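PDB 2QYH: hypothetical conserved protein from Geobacillus kaustophilus, which is of unknown function but belongs to the haloacid dehalogenase-like hydrolases and may act as a magnesium-dependent phosphatase, as many relatives do. Local coordinates for residues A46-E51 with L126-P131; E213-V218 with E229-V234; E27-L32 with V37-A42. All blocks are in the same frame, centred on the assembly; numbering follows the deposited sequence.

Contact 1 of 3, residues A46-E51 with L126-P131; sequences APFMFE and LKFAHP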
# COMPACT_ATOMS: atom_id res chain seq x y z
N ALA D 46 2.46 1.00 11.64
CA ALA D 46 2.91 2.35 11.35
C ALA D 46 2.04 2.87 10.21
O ALA D 46 1.59 2.10 9.37
CB ALA D 46 4.36 2.33 10.91
N PRO D 47 1.77 4.17 10.18
CA PRO D 47 0.94 4.70 9.09
C PRO D 47 1.33 4.17 7.70
O PRO D 47 0.47 3.70 6.95
CB PRO D 47 1.13 6.21 9.22
CG PRO D 47 1.24 6.39 10.72
CD PRO D 47 2.15 5.23 11.13
N PHE D 48 2.61 4.24 7.37
CA PHE D 48 3.08 3.79 6.07
C PHE D 48 2.92 2.30 5.81
O PHE D 48 3.18 1.84 4.70
CB PHE D 48 4.56 4.18 5.85
CG PHE D 48 5.52 3.51 6.79
CD1 PHE D 48 5.93 4.15 7.96
CD2 PHE D 48 6.02 2.25 6.50
CE1 PHE D 48 6.83 3.52 8.84
CE2 PHE D 48 6.93 1.61 7.37
CZ PHE D 48 7.33 2.25 8.54
N MSE D 49 2.50 1.55 6.82
CA MSE D 49 2.33 0.11 6.65
C MSE D 49 0.92 -0.29 6.25
O MSE D 49 0.63 -1.48 6.12
CB MSE D 49 2.72 -0.62 7.94
CG MSE D 49 4.20 -0.88 8.08
SE MSE D 49 4.67 -1.59 9.82
CE MSE D 49 3.72 -3.28 9.76
N PHE D 50 0.04 0.69 6.05
CA PHE D 50 -1.32 0.38 5.64
C PHE D 50 -1.98 1.54 4.91
O PHE D 50 -3.19 1.76 4.99
CB PHE D 50 -2.18 -0.08 6.85
CG PHE D 50 -2.46 1.00 7.86
CD1 PHE D 50 -3.70 1.64 7.89
CD2 PHE D 50 -1.51 1.33 8.83
CE1 PHE D 50 -4.00 2.58 8.88
CE2 PHE D 50 -1.80 2.28 9.83
CZ PHE D 50 -3.05 2.91 9.85
N GLU D 51 -1.16 2.29 4.18
CA GLU D 51 -1.64 3.43 3.42
C GLU D 51 -2.42 2.95 2.19
O GLU D 51 -3.40 3.59 1.79
CB GLU D 51 -0.46 4.28 2.97
CG GLU D 51 -0.85 5.60 2.36
CD GLU D 51 0.34 6.35 1.82
OE1 GLU D 51 1.37 6.43 2.54
OE2 GLU D 51 0.25 6.87 0.69
N LEU D 126 6.95 -9.45 7.53
CA LEU D 126 6.00 -8.34 7.51
C LEU D 126 5.93 -7.87 6.06
O LEU D 126 5.23 -6.91 5.73
CB LEU D 126 6.52 -7.20 8.40
CG LEU D 126 5.93 -7.02 9.80
CD1 LEU D 126 5.52 -8.35 10.39
CD2 LEU D 126 6.96 -6.32 10.68
N LYS D 127 6.68 -8.58 5.21
CA LYS D 127 6.79 -8.31 3.78
C LYS D 127 7.54 -7.02 3.50
O LYS D 127 7.23 -6.30 2.55
CB LYS D 127 5.41 -8.29 3.12
CG LYS D 127 4.70 -9.64 3.12
CD LYS D 127 5.62 -10.74 2.57
CE LYS D 127 4.93 -12.09 2.57
NZ LYS D 127 3.75 -12.12 1.65
N PHE D 128 8.53 -6.74 4.33
CA PHE D 128 9.36 -5.56 4.17
C PHE D 128 10.83 -5.87 3.97
O PHE D 128 11.35 -6.89 4.46
CB PHE D 128 9.20 -4.62 5.37
CG PHE D 128 8.05 -3.68 5.24
CD1 PHE D 128 6.79 -4.04 5.68
CD2 PHE D 128 8.25 -2.43 4.66
CE1 PHE D 128 5.72 -3.17 5.55
CE2 PHE D 128 7.18 -1.55 4.52
CZ PHE D 128 5.91 -1.92 4.97
N ALA D 129 11.50 -5.00 3.24
CA ALA D 129 12.91 -5.17 2.99
C ALA D 129 13.65 -4.60 4.20
O ALA D 129 13.05 -3.89 5.02
CB ALA D 129 13.29 -4.41 1.71
N HIS D 130 14.92 -4.93 4.34
CA HIS D 130 15.71 -4.43 5.46
C HIS D 130 15.67 -2.90 5.42
O HIS D 130 15.96 -2.27 4.40
CB HIS D 130 17.14 -4.99 5.38
CG HIS D 130 17.93 -4.82 6.64
ND1 HIS D 130 18.30 -3.59 7.12
CD2 HIS D 130 18.46 -5.73 7.49
CE1 HIS D 130 19.03 -3.74 8.21
NE2 HIS D 130 19.14 -5.04 8.46
N PRO D 131 15.26 -2.27 6.54
CA PRO D 131 15.22 -0.81 6.53
C PRO D 131 16.57 -0.17 6.26
O PRO D 131 17.63 -0.76 6.52
CB PRO D 131 14.67 -0.49 7.93
CG PRO D 131 13.73 -1.63 8.17
CD PRO D 131 14.65 -2.78 7.78
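At the junction between the Rossmann-like core and the inserted cap, F48 and M49, in the loop that leaves strand 38-42, meet L126 and F128, in the loop that follows helix 117-124 of the cap. M49, present as selenomethionine, and F128 share most of the contact. M49 CG stands anti to the carbonyl carbon (chi1 -83°) and comes within 3.7 Å of F128 CZ. A bend at chi3 (64°) then turns the chain toward L126, so that M49 CE lies 4.3 Å from L126 CG. The selenium sits 5.4 Å from the centre of the F128 ring, 38° off its normal, an oblique Met-aromatic contact. Methionine suits this place because its unbranched, flexible chain can lie against both a ring and a leucine. F48 adds a second aromatic group: F128 CE2 approaches F48 CE2 to 4.3 Å, at the edge of the F48 ring and near its plane. K127 leaves helical geometry with positive phi in a Schellman motif, and F128, next in the chain, points its CB toward the 46-51 loop. The second subunit also reaches this region: its K55 makes a cation-pi contact with F48, and its Q56 bonds to K127 O. A glycerol beside M49 may mark a pocket where core and cap face each other, the two-domain architecture of Cof-type haloacid dehalogenase-like hydrolases.

Contact 2 of 3, residues E213-V218 with E229-V234; sequences EMLSFV and EEVKRV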
# COMPACT_ATOMS: atom_id res chain seq x y z
N GLU D 213 -8.86 -5.67 24.16
CA GLU D 213 -9.01 -4.45 24.95
C GLU D 213 -9.91 -3.46 24.22
O GLU D 213 -10.82 -2.88 24.81
CB GLU D 213 -7.64 -3.82 25.22
CG GLU D 213 -7.74 -2.53 26.02
CD GLU D 213 -6.44 -1.75 26.01
OE1 GLU D 213 -5.79 -1.70 24.94
OE2 GLU D 213 -6.09 -1.18 27.07
N MSE D 214 -9.65 -3.28 22.93
CA MSE D 214 -10.44 -2.37 22.11
C MSE D 214 -11.92 -2.74 22.15
O MSE D 214 -12.78 -1.89 22.43
CB MSE D 214 -9.95 -2.41 20.67
CG MSE D 214 -10.95 -1.86 19.67
SE MSE D 214 -10.26 -1.81 17.89
CE MSE D 214 -10.69 -3.60 17.30
N LEU D 215 -12.20 -4.01 21.89
CA LEU D 215 -13.56 -4.53 21.87
C LEU D 215 -14.33 -4.38 23.18
O LEU D 215 -15.52 -4.07 23.17
CB LEU D 215 -13.53 -6.01 21.46
CG LEU D 215 -14.24 -6.35 20.16
CD1 LEU D 215 -13.72 -5.48 19.05
CD2 LEU D 215 -14.03 -7.81 19.84
N SER D 216 -13.66 -4.59 24.30
CA SER D 216 -14.34 -4.46 25.58
C SER D 216 -14.48 -3.01 25.99
O SER D 216 -15.38 -2.65 26.76
CB SER D 216 -13.59 -5.22 26.66
OG SER D 216 -12.31 -4.65 26.83
N PHE D 217 -13.61 -2.16 25.47
CA PHE D 217 -13.65 -0.75 25.82
C PHE D 217 -14.75 0.07 25.15
O PHE D 217 -15.39 0.88 25.80
CB PHE D 217 -12.31 -0.07 25.55
CG PHE D 217 -12.37 1.41 25.67
CD1 PHE D 217 -12.37 2.22 24.54
CD2 PHE D 217 -12.49 2.01 26.93
CE1 PHE D 217 -12.48 3.60 24.65
CE2 PHE D 217 -12.60 3.39 27.05
CZ PHE D 217 -12.60 4.19 25.90
N VAL D 218 -14.95 -0.15 23.86
CA VAL D 218 -15.96 0.61 23.14
C VAL D 218 -17.38 0.26 23.52
O VAL D 218 -17.64 -0.76 24.14
CB VAL D 218 -15.78 0.45 21.61
CG1 VAL D 218 -14.38 0.88 21.22
CG2 VAL D 218 -16.06 -0.99 21.19
N GLU D 229 -12.13 -17.38 20.66
CA GLU D 229 -13.23 -17.30 21.60
C GLU D 229 -13.04 -16.28 22.70
O GLU D 229 -14.03 -15.78 23.24
CB GLU D 229 -13.54 -18.67 22.20
CG GLU D 229 -14.05 -19.65 21.17
CD GLU D 229 -14.38 -20.98 21.77
OE1 GLU D 229 -13.60 -21.47 22.61
OE2 GLU D 229 -15.42 -21.55 21.38
N GLU D 230 -11.79 -15.95 23.04
CA GLU D 230 -11.54 -14.94 24.08
C GLU D 230 -11.89 -13.54 23.55
O GLU D 230 -12.11 -12.61 24.33
CB GLU D 230 -10.08 -14.97 24.53
CG GLU D 230 -9.70 -16.14 25.43
CD GLU D 230 -10.51 -16.19 26.72
OE1 GLU D 230 -11.01 -15.14 27.17
OE2 GLU D 230 -10.62 -17.29 27.31
N VAL D 231 -11.95 -13.43 22.23
CA VAL D 231 -12.29 -12.19 21.55
C VAL D 231 -13.82 -12.10 21.50
O VAL D 231 -14.40 -11.04 21.74
CB VAL D 231 -11.75 -12.18 20.10
CG1 VAL D 231 -12.18 -10.91 19.38
CG2 VAL D 231 -10.22 -12.33 20.11
N LYS D 232 -14.46 -13.23 21.21
CA LYS D 232 -15.91 -13.29 21.15
C LYS D 232 -16.51 -13.09 22.53
O LYS D 232 -17.62 -12.57 22.67
CB LYS D 232 -16.37 -14.65 20.61
CG LYS D 232 -15.84 -15.01 19.25
CD LYS D 232 -16.68 -16.11 18.62
CE LYS D 232 -16.23 -16.43 17.20
NZ LYS D 232 -17.16 -17.38 16.54
N ARG D 233 -15.78 -13.51 23.56
CA ARG D 233 -16.29 -13.38 24.92
C ARG D 233 -16.59 -11.93 25.27
O ARG D 233 -17.64 -11.63 25.85
CB ARG D 233 -15.29 -13.94 25.94
CG ARG D 233 -15.82 -13.94 27.36
CD ARG D 233 -14.71 -13.76 28.37
NE ARG D 233 -13.81 -14.90 28.41
CZ ARG D 233 -13.74 -15.75 29.42
NH1 ARG D 233 -14.52 -15.57 30.48
NH2 ARG D 233 -12.88 -16.76 29.39
N VAL D 234 -15.67 -11.03 24.92
CA VAL D 234 -15.83 -9.62 25.23
C VAL D 234 -16.66 -8.86 24.21
O VAL D 234 -17.00 -7.70 24.44
CB VAL D 234 -14.47 -8.89 25.35
CG1 VAL D 234 -13.66 -9.52 26.47
CG2 VAL D 234 -13.71 -8.95 24.02
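V234 and V231 set their methyls against L215 through different first torsions. In V234 (chi1 -60°) CG2 takes the position between the backbone N and the carbonyl carbon and reaches L215 CB at 3.9 Å. In V231 (chi1 177°) CG1 is the branch anti to the backbone N, and it lies 3.6 Å from L215 CD2. The leucine thus spans two successive turns of the facing helix, touching one valine with its CB and the other with a terminal methyl. S216 packs beside it through carbon alone, its CB 4.0 Å from V234 CB. A small side chain suits that spot, for here the backbones come closest, with the CA atoms of S216 and V234 5.4 Å apart. Helices 212-217 and 229-234 flank strand 220-223 in the chain, as consecutive helices of a Rossmann-like alpha/beta core do; their segments run nearly parallel, 15° apart, with axes 9.1 Å from each other. I212, one turn before S216, also touches V231 and V234. Further round helix 229-234, R233 grips E230 side-on: NH2 meets the syn lone pair of OE2 at 3.1 Å, in the guanidinium plane, while NE bonds to OE1 from a more tilted direction.

Contact 3 of 3, residues E27-L32 with V37-A42; sequences EAVRRL and VYVAIA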
# COMPACT_ATOMS: atom_id res chain seq x y z
N GLU D 27 -18.65 -1.40 0.19
CA GLU D 27 -20.01 -0.85 0.21
C GLU D 27 -20.31 -0.39 1.64
O GLU D 27 -20.84 0.71 1.85
CB GLU D 27 -21.04 -1.91 -0.16
CG GLU D 27 -21.94 -1.59 -1.35
CD GLU D 27 -22.45 -0.15 -1.39
OE1 GLU D 27 -21.71 0.73 -1.89
OE2 GLU D 27 -23.59 0.10 -0.94
N ALA D 28 -19.98 -1.24 2.60
CA ALA D 28 -20.20 -0.95 4.01
C ALA D 28 -19.64 0.43 4.37
O ALA D 28 -20.37 1.30 4.84
CB ALA D 28 -19.55 -2.03 4.87
N VAL D 29 -18.34 0.62 4.13
CA VAL D 29 -17.68 1.87 4.45
C VAL D 29 -18.33 3.04 3.71
O VAL D 29 -18.53 4.12 4.28
CB VAL D 29 -16.17 1.82 4.10
CG1 VAL D 29 -15.55 3.19 4.24
CG2 VAL D 29 -15.45 0.85 5.04
N ARG D 30 -18.66 2.83 2.44
CA ARG D 30 -19.31 3.88 1.66
C ARG D 30 -20.60 4.32 2.35
O ARG D 30 -20.81 5.50 2.58
CB ARG D 30 -19.61 3.37 0.25
CG ARG D 30 -20.59 4.23 -0.50
CD ARG D 30 -20.98 3.61 -1.83
NE ARG D 30 -22.11 4.31 -2.42
CZ ARG D 30 -23.39 4.05 -2.14
NH1 ARG D 30 -24.34 4.76 -2.73
NH2 ARG D 30 -23.71 3.07 -1.31
N ARG D 31 -21.45 3.35 2.68
CA ARG D 31 -22.72 3.62 3.34
C ARG D 31 -22.54 4.34 4.67
O ARG D 31 -23.28 5.28 4.96
CB ARG D 31 -23.50 2.31 3.56
CG ARG D 31 -24.06 1.68 2.29
CD ARG D 31 -25.11 2.58 1.66
NE ARG D 31 -26.20 2.84 2.60
CZ ARG D 31 -27.20 2.00 2.84
NH1 ARG D 31 -27.26 0.83 2.21
NH2 ARG D 31 -28.13 2.32 3.73
N LEU D 32 -21.57 3.90 5.47
CA LEU D 32 -21.33 4.56 6.75
C LEU D 32 -20.97 6.04 6.58
O LEU D 32 -21.55 6.90 7.24
CB LEU D 32 -20.21 3.86 7.51
CG LEU D 32 -20.50 2.48 8.11
CD1 LEU D 32 -19.29 1.99 8.87
CD2 LEU D 32 -21.70 2.56 9.05
N VAL D 37 -21.36 8.74 9.62
CA VAL D 37 -20.69 7.94 10.64
C VAL D 37 -19.19 7.93 10.34
O VAL D 37 -18.79 7.70 9.20
CB VAL D 37 -21.23 6.48 10.67
CG1 VAL D 37 -20.47 5.65 11.70
CG2 VAL D 37 -22.70 6.49 11.01
N TYR D 38 -18.37 8.22 11.34
CA TYR D 38 -16.94 8.23 11.14
C TYR D 38 -16.38 6.82 11.03
O TYR D 38 -16.79 5.91 11.76
CB TYR D 38 -16.25 8.96 12.30
CG TYR D 38 -16.47 10.46 12.30
CD1 TYR D 38 -16.46 11.18 11.10
CD2 TYR D 38 -16.69 11.15 13.49
CE1 TYR D 38 -16.65 12.57 11.10
CE2 TYR D 38 -16.89 12.54 13.50
CZ TYR D 38 -16.87 13.24 12.29
OH TYR D 38 -17.06 14.60 12.28
N VAL D 39 -15.45 6.63 10.10
CA VAL D 39 -14.82 5.34 9.88
C VAL D 39 -13.33 5.49 10.09
O VAL D 39 -12.68 6.34 9.48
CB VAL D 39 -15.07 4.84 8.45
CG1 VAL D 39 -14.33 3.53 8.23
CG2 VAL D 39 -16.55 4.67 8.22
N ALA D 40 -12.78 4.66 10.96
CA ALA D 40 -11.36 4.74 11.24
C ALA D 40 -10.75 3.37 11.49
O ALA D 40 -11.44 2.43 11.89
CB ALA D 40 -11.11 5.65 12.45
N ILE D 41 -9.46 3.27 11.23
CA ILE D 41 -8.73 2.04 11.44
C ILE D 41 -7.97 2.16 12.76
O ILE D 41 -7.49 3.24 13.10
CB ILE D 41 -7.71 1.81 10.31
CG1 ILE D 41 -8.45 1.40 9.03
CG2 ILE D 41 -6.67 0.77 10.73
CD1 ILE D 41 -7.55 1.25 7.80
N ALA D 42 -7.89 1.08 13.52
CA ALA D 42 -7.15 1.09 14.79
C ALA D 42 -6.17 -0.07 14.67
O ALA D 42 -6.59 -1.22 14.55
CB ALA D 42 -8.07 0.88 15.97
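The flat group through which L32 and V37 meet is the peptide carbonyl of L32. V37 N donates to L32 O over 3.0 Å, with the donor tilted 34° from the carbonyl plane. The valine side chain lies close beside this bond, V37 CB being 3.5 Å from L32 O. Other flat groups point elsewhere: Y38 has its CB directed away from the helix and its ring edge-to-face with F72, while the R30 guanidinium forms a salt bridge, NH2 to OE2 of E27 at 3.0 Å, and a second one with D115 of the second subunit. Apart from the L32-V37 bond, helix and strand meet through aliphatic carbons. V39 is the central residue on the strand, using both branches. Its CG1, anti to the backbone N (chi1 177°), faces V29 CG1 at 4.2 Å; its CG2 rests on L32 CB at 3.8 Å and is also close to L32 CD1. The side chains of L32 and V39 meet at about a right angle. Beta-branched valines favour extended backbone and give short, broad surfaces, whereas the longer leucine meets V39 with both CB and CD1 and also touches L251 of helix 246-253. V37 and V39 both direct CB toward the helix, while Y38 between them is turned the other way. The turn closed by the L32-V37 bond returns the chain to the sheet, where strand 38-42 pairs in parallel with strand 5-8, the packing characteristic of a beta-alpha-beta unit in a Rossmann-like fold.

Overall arrangement
Along the chain the contacts open in the order 3, 1, 2, each closing before the next begins. Contacts 2 and 3 both belong to the core built round the mixed sheet, with centres about 20 Å apart; M214 SE packs on A42 CB at 4.0 Å, so helix 212-217 meets strand 38-42. Contact 1 lies about 23 Å from contact 3, centre to centre, but segment 46-51 begins a few residues after strand 38-42, and F50 CE1 packs on I41 CG2 at 3.7 Å. Strand 38-42, touching both neighbours, thus connects the interior of the core to the loop that meets the cap. Contacts 1 and 2 do not touch and lie on opposite sides of the chain's centre, their own centres about 27 Å apart.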